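Local coordinates for hypothetical protein (Pseudomonas aeruginosa, PDB 2H9F) that probably isomerises methylaconitate, as a member of the PrpF family of methylaconitate isomerases, at residues A[5-10]-A[390-395]; A[10-15]-A[23-28]; A[149-154]-A[173-178]; A[235-240]-A[311-316]. All coordinates share one frame; numbering follows the deposited sequence.

Overall arrangement
The chain's first strand takes part in two contacts. Contact 1 pairs its start, 5-10, with 390-395 close to the C terminus, and so closes a loop of nearly the whole chain within which the other three fall. Contact 2, which shares I10 with it, follows at once: 10-15 turns back on 23-28 as a beta hairpin, the two centres about 15 Å apart. Contact 3 then joins neighbouring antiparallel strands through 149-154 and 173-178. Contact 4 follows in series, setting the bend that leads into the short helix at about 238-241 against short strand 312-313; its centre is about 50 Å from that of contact 1, which closes the whole at 390-395.

Contact 1. Residues A[5-10]-A[390-395]; sequences PPQIRI and RVPGDA
I8 and V391 form an antiparallel hydrogen-bonded pair. I8 N donates a hydrogen bond to V391 O at 2.7 Å, and V391 N reaches I8 O at 3.2 Å. I8 O also receives a CA-H...O contact from R390 CA. A water links the two segments, donating to P5 O and accepting from G393 N, each at 2.9 Å.

R9 and R390 lie side by side, R9 CD 4.0 Å from R390 NH2 and the guanidinium planes 85° apart. The R390 chain is extended from CG to NE (chi2 -167°, chi3 173°), which carries its guanidinium alongside the R9 chain. E386 of the second subunit forms salt bridges to both arginines, offsetting their like charges. Q7 crosses R390 at about a right angle, its NE2 3.5 Å from R390 CB. On the face of I8 and V391, I8 CG1 presses tightly on G393 CA at 3.5 Å, where glycine leaves room for the isoleucine branch.

Arginines thus suit the face of R9 and R390 because acids of the second subunit meet them, and Q7 NE2, beside R390, likewise bonds to E159 of that subunit; the chemistry implies a strand pair built into the dimer interface.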
loop_
_atom_site.group_PDB
_atom_site.type_symbol
_atom_site.label_atom_id
_atom_site.label_comp_id
_atom_site.label_asym_id
_atom_site.label_seq_id
_atom_site.Cartn_x
_atom_site.Cartn_y
_atom_site.Cartn_z
ATOM N N PRO A 5 6.889 -27.954 1.068
ATOM C CA PRO A 5 5.913 -28.144 2.114
ATOM C C PRO A 5 4.951 -27.015 2.128
ATOM O O PRO A 5 5.206 -25.995 1.520
ATOM C CB PRO A 5 6.755 -28.144 3.386
ATOM C CG PRO A 5 8.124 -28.472 2.948
ATOM C CD PRO A 5 8.266 -27.886 1.589
ATOM N N PRO A 6 3.843 -27.196 2.814
ATOM C CA PRO A 6 2.871 -26.154 2.890
ATOM C C PRO A 6 3.389 -24.942 3.664
ATOM O O PRO A 6 4.357 -25.015 4.362
ATOM C CB PRO A 6 1.716 -26.778 3.660
ATOM C CG PRO A 6 2.066 -28.198 3.882
ATOM C CD PRO A 6 3.461 -28.406 3.557
ATOM N N GLN A 7 2.695 -23.835 3.518
ATOM C CA GLN A 7 2.967 -22.685 4.344
ATOM C C GLN A 7 2.636 -23.006 5.788
ATOM O O GLN A 7 1.770 -23.838 6.074
ATOM C CB GLN A 7 2.078 -21.524 3.871
ATOM C CG GLN A 7 2.358 -21.067 2.428
ATOM C CD GLN A 7 1.999 -19.648 2.194
ATOM O OE1 GLN A 7 2.815 -18.787 2.394
ATOM N NE2 GLN A 7 0.734 -19.390 1.825
ATOM N N ILE A 8 3.289 -22.272 6.676
ATOM C CA ILE A 8 3.050 -22.256 8.138
ATOM C C ILE A 8 1.908 -21.278 8.360
ATOM O O ILE A 8 1.841 -20.263 7.668
ATOM C CB ILE A 8 4.380 -21.815 8.854
ATOM C CG1 ILE A 8 5.453 -22.822 8.470
ATOM C CG2 ILE A 8 4.315 -21.777 10.333
ATOM C CD1 ILE A 8 5.064 -24.255 8.704
ATOM N N ARG A 9 0.974 -21.618 9.249
ATOM C CA ARG A 9 -0.049 -20.678 9.698
ATOM C C ARG A 9 0.309 -20.161 11.104
ATOM O O ARG A 9 0.500 -20.966 12.046
ATOM C CB ARG A 9 -1.447 -21.332 9.729
ATOM C CG ARG A 9 -1.908 -22.198 8.509
ATOM C CD ARG A 9 -3.463 -22.407 8.544
ATOM N NE ARG A 9 -3.994 -22.834 9.864
ATOM C CZ ARG A 9 -5.182 -22.507 10.410
ATOM N NH1 ARG A 9 -6.059 -21.723 9.800
ATOM N NH2 ARG A 9 -5.496 -22.981 11.607
ATOM N N ILE A 10 0.491 -18.844 11.219
ATOM C CA ILE A 10 0.899 -18.163 12.475
ATOM C C ILE A 10 -0.200 -17.245 12.932
ATOM O O ILE A 10 -0.618 -16.343 12.174
ATOM C CB ILE A 10 2.260 -17.396 12.341
ATOM C CG1 ILE A 10 3.319 -18.304 11.736
ATOM C CG2 ILE A 10 2.797 -16.853 13.732
ATOM C CD1 ILE A 10 4.515 -17.568 11.238
ATOM N N ARG A 390 0.106 -16.571 6.737
ATOM C CA ARG A 390 0.876 -17.677 6.160
ATOM C C ARG A 390 2.186 -17.238 5.530
ATOM O O ARG A 390 2.269 -16.201 4.885
ATOM C CB ARG A 390 0.089 -18.421 5.101
ATOM C CG ARG A 390 -1.246 -18.962 5.543
ATOM C CD ARG A 390 -1.746 -19.939 4.465
ATOM N NE ARG A 390 -2.930 -20.621 4.891
ATOM C CZ ARG A 390 -3.522 -21.612 4.240
ATOM N NH1 ARG A 390 -3.002 -22.112 3.123
ATOM N NH2 ARG A 390 -4.652 -22.117 4.733
ATOM N N VAL A 391 3.230 -18.025 5.772
ATOM C CA VAL A 391 4.459 -17.870 5.056
ATOM C C VAL A 391 4.985 -19.280 4.749
ATOM O O VAL A 391 4.647 -20.228 5.445
ATOM C CB VAL A 391 5.553 -17.071 5.839
ATOM C CG1 VAL A 391 5.053 -15.651 6.197
ATOM C CG2 VAL A 391 5.978 -17.808 7.064
ATOM N N PRO A 392 5.835 -19.401 3.725
ATOM C CA PRO A 392 6.549 -20.657 3.509
ATOM C C PRO A 392 7.467 -21.024 4.680
ATOM O O PRO A 392 8.165 -20.175 5.231
ATOM C CB PRO A 392 7.315 -20.385 2.207
ATOM C CG PRO A 392 6.506 -19.338 1.529
ATOM C CD PRO A 392 6.120 -18.434 2.653
ATOM N N GLY A 393 7.491 -22.311 5.027
ATOM C CA GLY A 393 8.141 -22.755 6.246
ATOM C C GLY A 393 9.653 -22.639 6.194
ATOM O O GLY A 393 10.308 -22.573 7.215
ATOM N N ASP A 394 10.165 -22.547 4.982
ATOM C CA ASP A 394 11.575 -22.513 4.679
ATOM C C ASP A 394 12.056 -21.073 4.557
ATOM O O ASP A 394 13.236 -20.847 4.324
ATOM C CB ASP A 394 11.795 -23.195 3.304
ATOM C CG ASP A 394 11.159 -22.375 2.124
ATOM O OD1 ASP A 394 9.922 -22.332 2.057
ATOM O OD2 ASP A 394 11.873 -21.757 1.275
ATOM N N ALA A 395 11.150 -20.109 4.664
ATOM C CA ALA A 395 11.515 -18.695 4.506
ATOM C C ALA A 395 12.294 -18.077 5.688
ATOM O O ALA A 395 12.856 -16.982 5.535
ATOM C CB ALA A 395 10.291 -17.849 4.222
HETATM O O HOH W 1 7.014 -24.138 2.779
#

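Contact 2. Residues A[10-15]-A[23-28]; sequences IPATYL and VFFRLE. With SO4 (sulfate ion), chain H.
T13 and F24 exchange two backbone hydrogen bonds, T13 N to F24 O at 3.0 Å and F24 N to T13 O at 2.6 Å, as an antiparallel hydrogen-bonded pair. Farther along, a water takes over: it donates to P11 O and accepts from R26 N.

The apolar contacts divide between two faces. On one, L15 CD1 sits over a face of the F24 ring, 3.6 Å from its centroid, in a CH-pi contact. The F24 ring is held there with CG beside its own backbone N (chi1 -74°). On the other, V23 spreads both its branches, CG1 against A12 CB and CG2 3.9 Å from Y14 CD1; the A12 methyl also touches the F25 ring, whose edge meets I10 CG2 at 3.8 Å.

Charge gathers where 23-28 leaves the hairpin, away from its turn. E28 OE2 lies over the R26 guanidinium in a purely electrostatic pair, D29 pairs with R26 NE, and R26 NH1 bonds to A119 O besides making weak hydrogen bonds to a sulfate, probably from crystallisation.

Helix 106-118 packs F115 against T13, F24 and L15, strand 71-77 adds V73 beside F24, and strand 388-392 brings V389 to I10, A12 and F25.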
loop_
_atom_site.group_PDB
_atom_site.type_symbol
_atom_site.label_atom_id
_atom_site.label_comp_id
_atom_site.label_asym_id
_atom_site.label_seq_id
_atom_site.Cartn_x
_atom_site.Cartn_y
_atom_site.Cartn_z
ATOM N N ILE A 10 0.491 -18.844 11.219
ATOM C CA ILE A 10 0.899 -18.163 12.475
ATOM C C ILE A 10 -0.200 -17.245 12.932
ATOM O O ILE A 10 -0.618 -16.343 12.174
ATOM C CB ILE A 10 2.260 -17.396 12.341
ATOM C CG1 ILE A 10 3.319 -18.304 11.736
ATOM C CG2 ILE A 10 2.797 -16.853 13.732
ATOM C CD1 ILE A 10 4.515 -17.568 11.238
ATOM N N PRO A 11 -0.748 -17.517 14.132
ATOM C CA PRO A 11 -1.782 -16.632 14.681
ATOM C C PRO A 11 -1.301 -15.189 14.705
ATOM O O PRO A 11 -0.221 -14.913 15.185
ATOM C CB PRO A 11 -2.011 -17.160 16.103
ATOM C CG PRO A 11 -1.430 -18.526 16.113
ATOM C CD PRO A 11 -0.399 -18.604 15.050
ATOM N N ALA A 12 -2.127 -14.276 14.204
ATOM C CA ALA A 12 -1.760 -12.864 14.083
ATOM C C ALA A 12 -3.043 -12.058 14.037
ATOM O O ALA A 12 -4.095 -12.577 13.702
ATOM C CB ALA A 12 -0.996 -12.549 12.776
ATOM N N THR A 13 -2.864 -10.777 14.303
ATOM C CA THR A 13 -3.901 -9.766 14.222
ATOM C C THR A 13 -3.318 -8.569 13.472
ATOM O O THR A 13 -2.207 -8.068 13.771
ATOM C CB THR A 13 -4.388 -9.388 15.608
ATOM O OG1 THR A 13 -4.698 -10.603 16.311
ATOM C CG2 THR A 13 -5.659 -8.486 15.528
ATOM N N TYR A 14 -4.088 -8.115 12.492
ATOM C CA TYR A 14 -3.676 -6.990 11.701
ATOM C C TYR A 14 -4.505 -5.797 12.139
ATOM O O TYR A 14 -5.734 -5.799 12.032
ATOM C CB TYR A 14 -3.845 -7.333 10.225
ATOM C CG TYR A 14 -3.327 -6.312 9.242
ATOM C CD1 TYR A 14 -2.012 -5.888 9.253
ATOM C CD2 TYR A 14 -4.161 -5.764 8.302
ATOM C CE1 TYR A 14 -1.519 -4.947 8.313
ATOM C CE2 TYR A 14 -3.685 -4.830 7.365
ATOM C CZ TYR A 14 -2.398 -4.411 7.389
ATOM O OH TYR A 14 -1.988 -3.502 6.471
ATOM N N LEU A 15 -3.819 -4.798 12.683
ATOM C CA LEU A 15 -4.494 -3.648 13.306
ATOM C C LEU A 15 -3.992 -2.360 12.696
ATOM O O LEU A 15 -2.798 -2.223 12.347
ATOM C CB LEU A 15 -4.129 -3.491 14.791
ATOM C CG LEU A 15 -4.618 -4.454 15.855
ATOM C CD1 LEU A 15 -3.534 -5.394 16.200
ATOM C CD2 LEU A 15 -5.078 -3.660 17.111
ATOM N N VAL A 23 1.242 -5.780 11.774
ATOM C CA VAL A 23 0.854 -7.140 11.995
ATOM C C VAL A 23 1.326 -7.436 13.399
ATOM O O VAL A 23 2.504 -7.262 13.674
ATOM C CB VAL A 23 1.526 -8.151 11.030
ATOM C CG1 VAL A 23 0.966 -9.550 11.296
ATOM C CG2 VAL A 23 1.340 -7.760 9.557
ATOM N N PHE A 24 0.383 -7.833 14.269
ATOM C CA PHE A 24 0.638 -8.058 15.676
ATOM C C PHE A 24 0.642 -9.552 16.041
ATOM O O PHE A 24 -0.223 -10.327 15.629
ATOM C CB PHE A 24 -0.386 -7.317 16.548
ATOM C CG PHE A 24 -0.185 -5.837 16.629
ATOM C CD1 PHE A 24 -0.392 -5.019 15.521
ATOM C CD2 PHE A 24 0.111 -5.245 17.830
ATOM C CE1 PHE A 24 -0.230 -3.666 15.595
ATOM C CE2 PHE A 24 0.257 -3.888 17.918
ATOM C CZ PHE A 24 0.095 -3.096 16.802
ATOM N N PHE A 25 1.648 -9.924 16.832
ATOM C CA PHE A 25 1.784 -11.277 17.313
ATOM C C PHE A 25 1.886 -11.327 18.825
ATOM O O PHE A 25 2.579 -10.514 19.405
ATOM C CB PHE A 25 3.092 -11.874 16.777
ATOM C CG PHE A 25 3.171 -11.907 15.299
ATOM C CD1 PHE A 25 3.643 -10.818 14.598
ATOM C CD2 PHE A 25 2.759 -13.035 14.599
ATOM C CE1 PHE A 25 3.701 -10.834 13.194
ATOM C CE2 PHE A 25 2.874 -13.088 13.205
ATOM C CZ PHE A 25 3.363 -11.988 12.507
ATOM N N ARG A 26 1.270 -12.330 19.443
ATOM C CA ARG A 26 1.703 -12.739 20.795
ATOM C C ARG A 26 2.983 -13.534 20.727
ATOM O O ARG A 26 3.117 -14.420 19.877
ATOM C CB ARG A 26 0.678 -13.614 21.461
ATOM C CG ARG A 26 -0.743 -13.119 21.322
ATOM C CD ARG A 26 -1.689 -13.864 22.212
ATOM N NE ARG A 26 -1.683 -15.292 21.958
ATOM C CZ ARG A 26 -2.397 -16.182 22.634
ATOM N NH1 ARG A 26 -3.192 -15.801 23.627
ATOM N NH2 ARG A 26 -2.271 -17.475 22.339
ATOM N N LEU A 27 3.915 -13.293 21.645
ATOM C CA LEU A 27 5.180 -14.029 21.626
ATOM C C LEU A 27 4.983 -15.553 21.582
ATOM O O LEU A 27 5.611 -16.239 20.788
ATOM C CB LEU A 27 6.043 -13.639 22.828
ATOM C CG LEU A 27 7.389 -14.317 23.005
ATOM C CD1 LEU A 27 8.378 -13.987 21.879
ATOM C CD2 LEU A 27 7.924 -13.913 24.373
ATOM N N GLU A 28 4.085 -16.062 22.410
ATOM C CA GLU A 28 3.803 -17.497 22.492
ATOM C C GLU A 28 3.254 -18.104 21.200
ATOM O O GLU A 28 3.341 -19.309 21.008
ATOM C CB GLU A 28 2.800 -17.764 23.635
ATOM C CG GLU A 28 1.359 -17.243 23.354
ATOM C CD GLU A 28 0.443 -17.178 24.617
ATOM O OE1 GLU A 28 0.110 -18.298 25.090
ATOM O OE2 GLU A 28 0.064 -16.029 25.096
HETATM S S SO4 H . -4.967 -19.260 24.429
HETATM O O1 SO4 H . -5.676 -18.156 23.777
HETATM O O2 SO4 H . -3.907 -18.742 25.301
HETATM O O3 SO4 H . -5.931 -20.016 25.230
HETATM O O4 SO4 H . -4.378 -20.143 23.418
HETATM O O HOH W 2 -0.542 -13.825 17.708
#

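Contact 3. Residues A[149-154]-A[173-178]; sequences HVPVSG and AEIVLE
H149 lays its imidazole alongside strand 175-178, where the ring edge runs past V176 O and E178 CG. CD2 comes 3.4 Å from V176 O, in the plane of the ring, and stands 4.2 Å from V176 CG1. At the far end of the ring NE2 approaches E178 OE2 to 3.3 Å, with ring and carboxylate planes 61° apart. E178 reaches this place with CG beside its backbone N (chi1 -44°) and an extended chain beyond, long enough to return toward the histidine. Its other oxygen, OE1, has a long, weak ion pair with K374. A flat ring suits the place because its edge can lie along V176 O and the methylene of E178.

The backbone adds one direct bond: H149 N points almost straight at V176 O, 2.9 Å away with an N-H...O angle of 174°. The reverse link is made by water, which donates to H149 O at 2.7 Å and accepts from V176 N at 3.2 Å, bridging the strands where they part.

Beyond this, apolar side chains continue the contact. P151 crosses I175 at about a right angle, its CD 3.9 Å from I175 CG1, and its CG touches A173 CB. Having no N-H, proline suits a position that makes no cross-strand N-H bond, and sets its ring carbons against E174 O and I175 instead. V150 CG2 meets I175 CG2 at 4.2 Å.

Around the pair, strand 131-139 supplies I132 against H149 and P151, and V135 against V150. Helix 106-118 places L117 on V150 and T110 on I175, while strand 369-386 flanks 173-178 through I376 and S378 at V176 and A381 at I175.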
loop_
_atom_site.group_PDB
_atom_site.type_symbol
_atom_site.label_atom_id
_atom_site.label_comp_id
_atom_site.label_asym_id
_atom_site.label_seq_id
_atom_site.Cartn_x
_atom_site.Cartn_y
_atom_site.Cartn_z
ATOM N N HIS A 149 -5.000 4.088 28.060
ATOM C CA HIS A 149 -6.293 4.031 28.685
ATOM C C HIS A 149 -7.274 3.558 27.647
ATOM O O HIS A 149 -7.756 4.345 26.819
ATOM C CB HIS A 149 -6.666 5.405 29.224
ATOM C CG HIS A 149 -5.679 5.953 30.215
ATOM N ND1 HIS A 149 -5.827 5.801 31.570
ATOM C CD2 HIS A 149 -4.549 6.678 30.043
ATOM C CE1 HIS A 149 -4.820 6.381 32.190
ATOM N NE2 HIS A 149 -4.023 6.911 31.286
ATOM N N VAL A 150 -7.572 2.264 27.678
ATOM C CA VAL A 150 -8.316 1.629 26.612
ATOM C C VAL A 150 -9.740 1.426 27.040
ATOM O O VAL A 150 -10.000 0.803 28.068
ATOM C CB VAL A 150 -7.658 0.255 26.226
ATOM C CG1 VAL A 150 -8.465 -0.447 25.137
ATOM C CG2 VAL A 150 -6.271 0.463 25.774
ATOM N N PRO A 151 -10.708 1.954 26.263
ATOM C CA PRO A 151 -12.061 1.749 26.694
ATOM C C PRO A 151 -12.538 0.343 26.454
ATOM O O PRO A 151 -12.109 -0.309 25.492
ATOM C CB PRO A 151 -12.849 2.748 25.834
ATOM C CG PRO A 151 -12.059 2.826 24.567
ATOM C CD PRO A 151 -10.638 2.711 25.000
ATOM N N VAL A 152 -13.466 -0.083 27.298
ATOM C CA VAL A 152 -13.931 -1.452 27.375
ATOM C C VAL A 152 -15.454 -1.448 27.556
ATOM O O VAL A 152 -15.996 -0.685 28.374
ATOM C CB VAL A 152 -13.271 -2.181 28.541
ATOM C CG1 VAL A 152 -13.935 -3.557 28.797
ATOM C CG2 VAL A 152 -11.750 -2.293 28.323
ATOM N N SER A 153 -16.134 -2.272 26.771
ATOM C CA SER A 153 -17.592 -2.523 26.881
ATOM C C SER A 153 -17.837 -4.012 26.782
ATOM O O SER A 153 -17.302 -4.669 25.891
ATOM C CB SER A 153 -18.396 -1.908 25.728
ATOM O OG SER A 153 -18.098 -0.547 25.572
ATOM N N GLY A 154 -18.636 -4.549 27.693
ATOM C CA GLY A 154 -18.951 -5.957 27.679
ATOM C C GLY A 154 -17.715 -6.782 27.896
ATOM O O GLY A 154 -17.622 -7.884 27.382
ATOM N N ALA A 173 -13.033 4.840 18.582
ATOM C CA ALA A 173 -13.051 5.162 19.996
ATOM C C ALA A 173 -11.720 5.773 20.368
ATOM O O ALA A 173 -10.660 5.382 19.845
ATOM C CB ALA A 173 -13.289 3.887 20.778
ATOM N N GLU A 174 -11.758 6.719 21.295
ATOM C CA GLU A 174 -10.558 7.438 21.730
ATOM C C GLU A 174 -9.794 6.607 22.730
ATOM O O GLU A 174 -10.388 6.008 23.629
ATOM C CB GLU A 174 -10.973 8.786 22.351
ATOM C CG GLU A 174 -9.825 9.598 22.825
ATOM C CD GLU A 174 -10.248 10.958 23.380
ATOM O OE1 GLU A 174 -11.471 11.218 23.470
ATOM O OE2 GLU A 174 -9.363 11.795 23.675
ATOM N N ILE A 175 -8.493 6.496 22.508
ATOM C CA ILE A 175 -7.567 5.894 23.462
ATOM C C ILE A 175 -6.593 6.998 23.833
ATOM O O ILE A 175 -5.863 7.510 22.988
ATOM C CB ILE A 175 -6.771 4.732 22.858
ATOM C CG1 ILE A 175 -7.736 3.599 22.489
ATOM C CG2 ILE A 175 -5.761 4.202 23.854
ATOM C CD1 ILE A 175 -7.160 2.453 21.602
ATOM N N VAL A 176 -6.581 7.385 25.098
ATOM C CA VAL A 176 -5.620 8.360 25.595
ATOM C C VAL A 176 -4.339 7.613 25.977
ATOM O O VAL A 176 -4.400 6.597 26.660
ATOM C CB VAL A 176 -6.197 9.073 26.863
ATOM C CG1 VAL A 176 -5.164 9.963 27.520
ATOM C CG2 VAL A 176 -7.481 9.839 26.512
ATOM N N LEU A 177 -3.189 8.127 25.533
ATOM C CA LEU A 177 -1.902 7.565 25.852
ATOM C C LEU A 177 -1.131 8.512 26.731
ATOM O O LEU A 177 -1.174 9.717 26.486
ATOM C CB LEU A 177 -1.079 7.344 24.570
ATOM C CG LEU A 177 -1.622 6.420 23.464
ATOM C CD1 LEU A 177 -0.772 6.571 22.195
ATOM C CD2 LEU A 177 -1.689 4.952 23.927
ATOM N N GLU A 178 -0.392 7.973 27.708
ATOM C CA GLU A 178 0.537 8.744 28.521
ATOM C C GLU A 178 1.926 8.142 28.394
ATOM O O GLU A 178 2.133 7.003 28.771
ATOM C CB GLU A 178 0.190 8.735 30.029
ATOM C CG GLU A 178 -1.242 8.934 30.349
ATOM C CD GLU A 178 -1.501 9.161 31.849
ATOM O OE1 GLU A 178 -0.684 8.769 32.693
ATOM O OE2 GLU A 178 -2.546 9.761 32.162
HETATM O O HOH W 3 -9.113 6.635 26.859
#

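Contact 4. Residues A[235-240]-A[311-316]; sequences ELREEI and GKLHHA
L313 enters the bend of 235-240 with one methyl, CD2, which lies 3.5 Å from L236 O and 3.8 Å from E235 O. The same methyl touches I240 CD1 at 3.8 Å, the two side chains crossing at about a right angle. With CG opposite its backbone N (chi1 -166°), L313 sends this branch toward the turn. A leucine suits the site, since its reach lets one methyl touch both the carbonyls of E235 and L236 and the end of I240.

R237 makes the second half of the contact with the carbon part of its chain. Its CD rests 3.4 Å from L313 O, and CG passes near L313 CB. A bend at chi3 (-57°) then turns the guanidinium so that one of its faces receives H315 CB, 3.8 Å from R237 NE. R237 and H315 lie side by side, pointing the same way. A long arginine fits because its methylenes can pack while the charged end continues along the other segment.

No hydrogen bond crosses between the segments; local bonds shape each of them instead. L236 N is held by E239 OE2 at 3.3 Å, met from above the carboxylate plane, and I240 N bonds to R237 O. Within 311-316, A316 N donates to H314 ND1 at 3.0 Å. Further out, N241 OD1 accepts from L313 N, and R306 NE donates to E235 O.

Helix 244-260 packs L247 and F250 against I240, and F281 of strand 278-283 touches both I240 and E235. Strand 303-309 lies beside 312-313, with A307 bonded to the backbone of H314.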
loop_
_atom_site.group_PDB
_atom_site.type_symbol
_atom_site.label_atom_id
_atom_site.label_comp_id
_atom_site.label_asym_id
_atom_site.label_seq_id
_atom_site.Cartn_x
_atom_site.Cartn_y
_atom_site.Cartn_z
ATOM N N GLU A 235 -4.980 32.488 10.926
ATOM C CA GLU A 235 -4.626 32.379 9.522
ATOM C C GLU A 235 -4.596 30.944 8.987
ATOM O O GLU A 235 -4.116 30.018 9.662
ATOM C CB GLU A 235 -3.269 33.024 9.287
ATOM C CG GLU A 235 -3.264 34.561 9.254
ATOM C CD GLU A 235 -3.248 35.236 10.621
ATOM O OE1 GLU A 235 -3.070 34.519 11.639
ATOM O OE2 GLU A 235 -3.394 36.493 10.636
ATOM N N LEU A 236 -5.087 30.766 7.761
ATOM C CA LEU A 236 -5.019 29.485 7.068
ATOM C C LEU A 236 -3.868 29.457 6.052
ATOM O O LEU A 236 -3.154 30.440 5.858
ATOM C CB LEU A 236 -6.338 29.206 6.347
ATOM C CG LEU A 236 -7.602 29.278 7.194
ATOM C CD1 LEU A 236 -8.809 29.184 6.276
ATOM C CD2 LEU A 236 -7.608 28.191 8.289
ATOM N N ARG A 237 -3.673 28.318 5.408
ATOM C CA ARG A 237 -2.514 28.167 4.551
ATOM C C ARG A 237 -2.502 29.140 3.394
ATOM O O ARG A 237 -1.481 29.738 3.101
ATOM C CB ARG A 237 -2.424 26.748 4.042
ATOM C CG ARG A 237 -1.917 25.801 5.093
ATOM C CD ARG A 237 -1.632 24.445 4.497
ATOM N NE ARG A 237 -2.827 23.924 3.862
ATOM C CZ ARG A 237 -2.852 22.948 2.955
ATOM N NH1 ARG A 237 -1.740 22.322 2.561
ATOM N NH2 ARG A 237 -4.020 22.586 2.455
ATOM N N GLU A 238 -3.640 29.321 2.738
ATOM C CA GLU A 238 -3.639 30.150 1.554
ATOM C C GLU A 238 -3.143 31.582 1.799
ATOM O O GLU A 238 -2.527 32.183 0.926
ATOM C CB GLU A 238 -5.015 30.170 0.913
ATOM C CG GLU A 238 -5.016 30.739 -0.486
ATOM C CD GLU A 238 -6.435 30.882 -1.080
ATOM O OE1 GLU A 238 -7.400 30.384 -0.443
ATOM O OE2 GLU A 238 -6.578 31.496 -2.174
ATOM N N GLU A 239 -3.394 32.141 2.974
ATOM C CA GLU A 239 -3.033 33.546 3.192
ATOM C C GLU A 239 -1.583 33.716 3.615
ATOM O O GLU A 239 -1.116 34.837 3.752
ATOM C CB GLU A 239 -4.004 34.290 4.135
ATOM C CG GLU A 239 -4.178 33.699 5.481
ATOM C CD GLU A 239 -5.409 34.229 6.248
ATOM O OE1 GLU A 239 -5.365 35.386 6.752
ATOM O OE2 GLU A 239 -6.383 33.440 6.372
ATOM N N ILE A 240 -0.852 32.623 3.779
ATOM C CA ILE A 240 0.562 32.736 4.128
ATOM C C ILE A 240 1.454 32.105 3.065
ATOM O O ILE A 240 2.404 32.723 2.586
ATOM C CB ILE A 240 0.859 32.103 5.468
ATOM C CG1 ILE A 240 0.130 32.853 6.585
ATOM C CG2 ILE A 240 2.372 32.161 5.739
ATOM C CD1 ILE A 240 0.372 32.309 8.012
ATOM N N GLY A 311 9.349 25.569 5.884
ATOM C CA GLY A 311 9.141 26.835 5.192
ATOM C C GLY A 311 7.716 27.115 4.775
ATOM O O GLY A 311 7.461 28.057 4.022
ATOM N N LYS A 312 6.771 26.307 5.240
ATOM C CA LYS A 312 5.369 26.501 4.878
ATOM C C LYS A 312 4.456 26.292 6.084
ATOM O O LYS A 312 4.747 25.485 6.958
ATOM C CB LYS A 312 4.985 25.514 3.787
ATOM C CG LYS A 312 5.658 25.751 2.404
ATOM C CD LYS A 312 5.063 26.956 1.650
ATOM C CE LYS A 312 5.643 27.112 0.225
ATOM N NZ LYS A 312 4.770 26.519 -0.848
ATOM N N LEU A 313 3.343 27.020 6.146
ATOM C CA LEU A 313 2.361 26.789 7.208
ATOM C C LEU A 313 1.821 25.354 7.096
ATOM O O LEU A 313 1.372 24.940 6.016
ATOM C CB LEU A 313 1.164 27.772 7.076
ATOM C CG LEU A 313 0.258 27.838 8.306
ATOM C CD1 LEU A 313 1.016 28.372 9.518
ATOM C CD2 LEU A 313 -0.948 28.699 7.988
ATOM N N HIS A 314 1.883 24.597 8.194
ATOM C CA HIS A 314 1.344 23.234 8.251
ATOM C C HIS A 314 -0.187 23.255 8.312
ATOM O O HIS A 314 -0.754 24.150 8.899
ATOM C CB HIS A 314 1.914 22.519 9.455
ATOM C CG HIS A 314 1.745 21.034 9.418
ATOM N ND1 HIS A 314 0.568 20.411 9.770
ATOM C CD2 HIS A 314 2.616 20.047 9.095
ATOM C CE1 HIS A 314 0.714 19.106 9.655
ATOM N NE2 HIS A 314 1.952 18.857 9.258
ATOM N N HIS A 315 -0.842 22.262 7.698
ATOM C CA HIS A 315 -2.318 22.199 7.565
ATOM C C HIS A 315 -3.051 21.869 8.862
ATOM O O HIS A 315 -4.275 22.090 8.986
ATOM C CB HIS A 315 -2.753 21.153 6.479
ATOM C CG HIS A 315 -2.718 19.713 6.939
ATOM N ND1 HIS A 315 -1.543 18.990 7.077
ATOM C CD2 HIS A 315 -3.718 18.868 7.298
ATOM C CE1 HIS A 315 -1.827 17.767 7.504
ATOM N NE2 HIS A 315 -3.139 17.669 7.651
ATOM N N ALA A 316 -2.328 21.271 9.787
ATOM C CA ALA A 316 -2.863 20.889 11.067
ATOM C C ALA A 316 -1.718 21.104 12.094
ATOM O O ALA A 316 -1.292 22.235 12.319
ATOM C CB ALA A 316 -3.341 19.444 10.999
#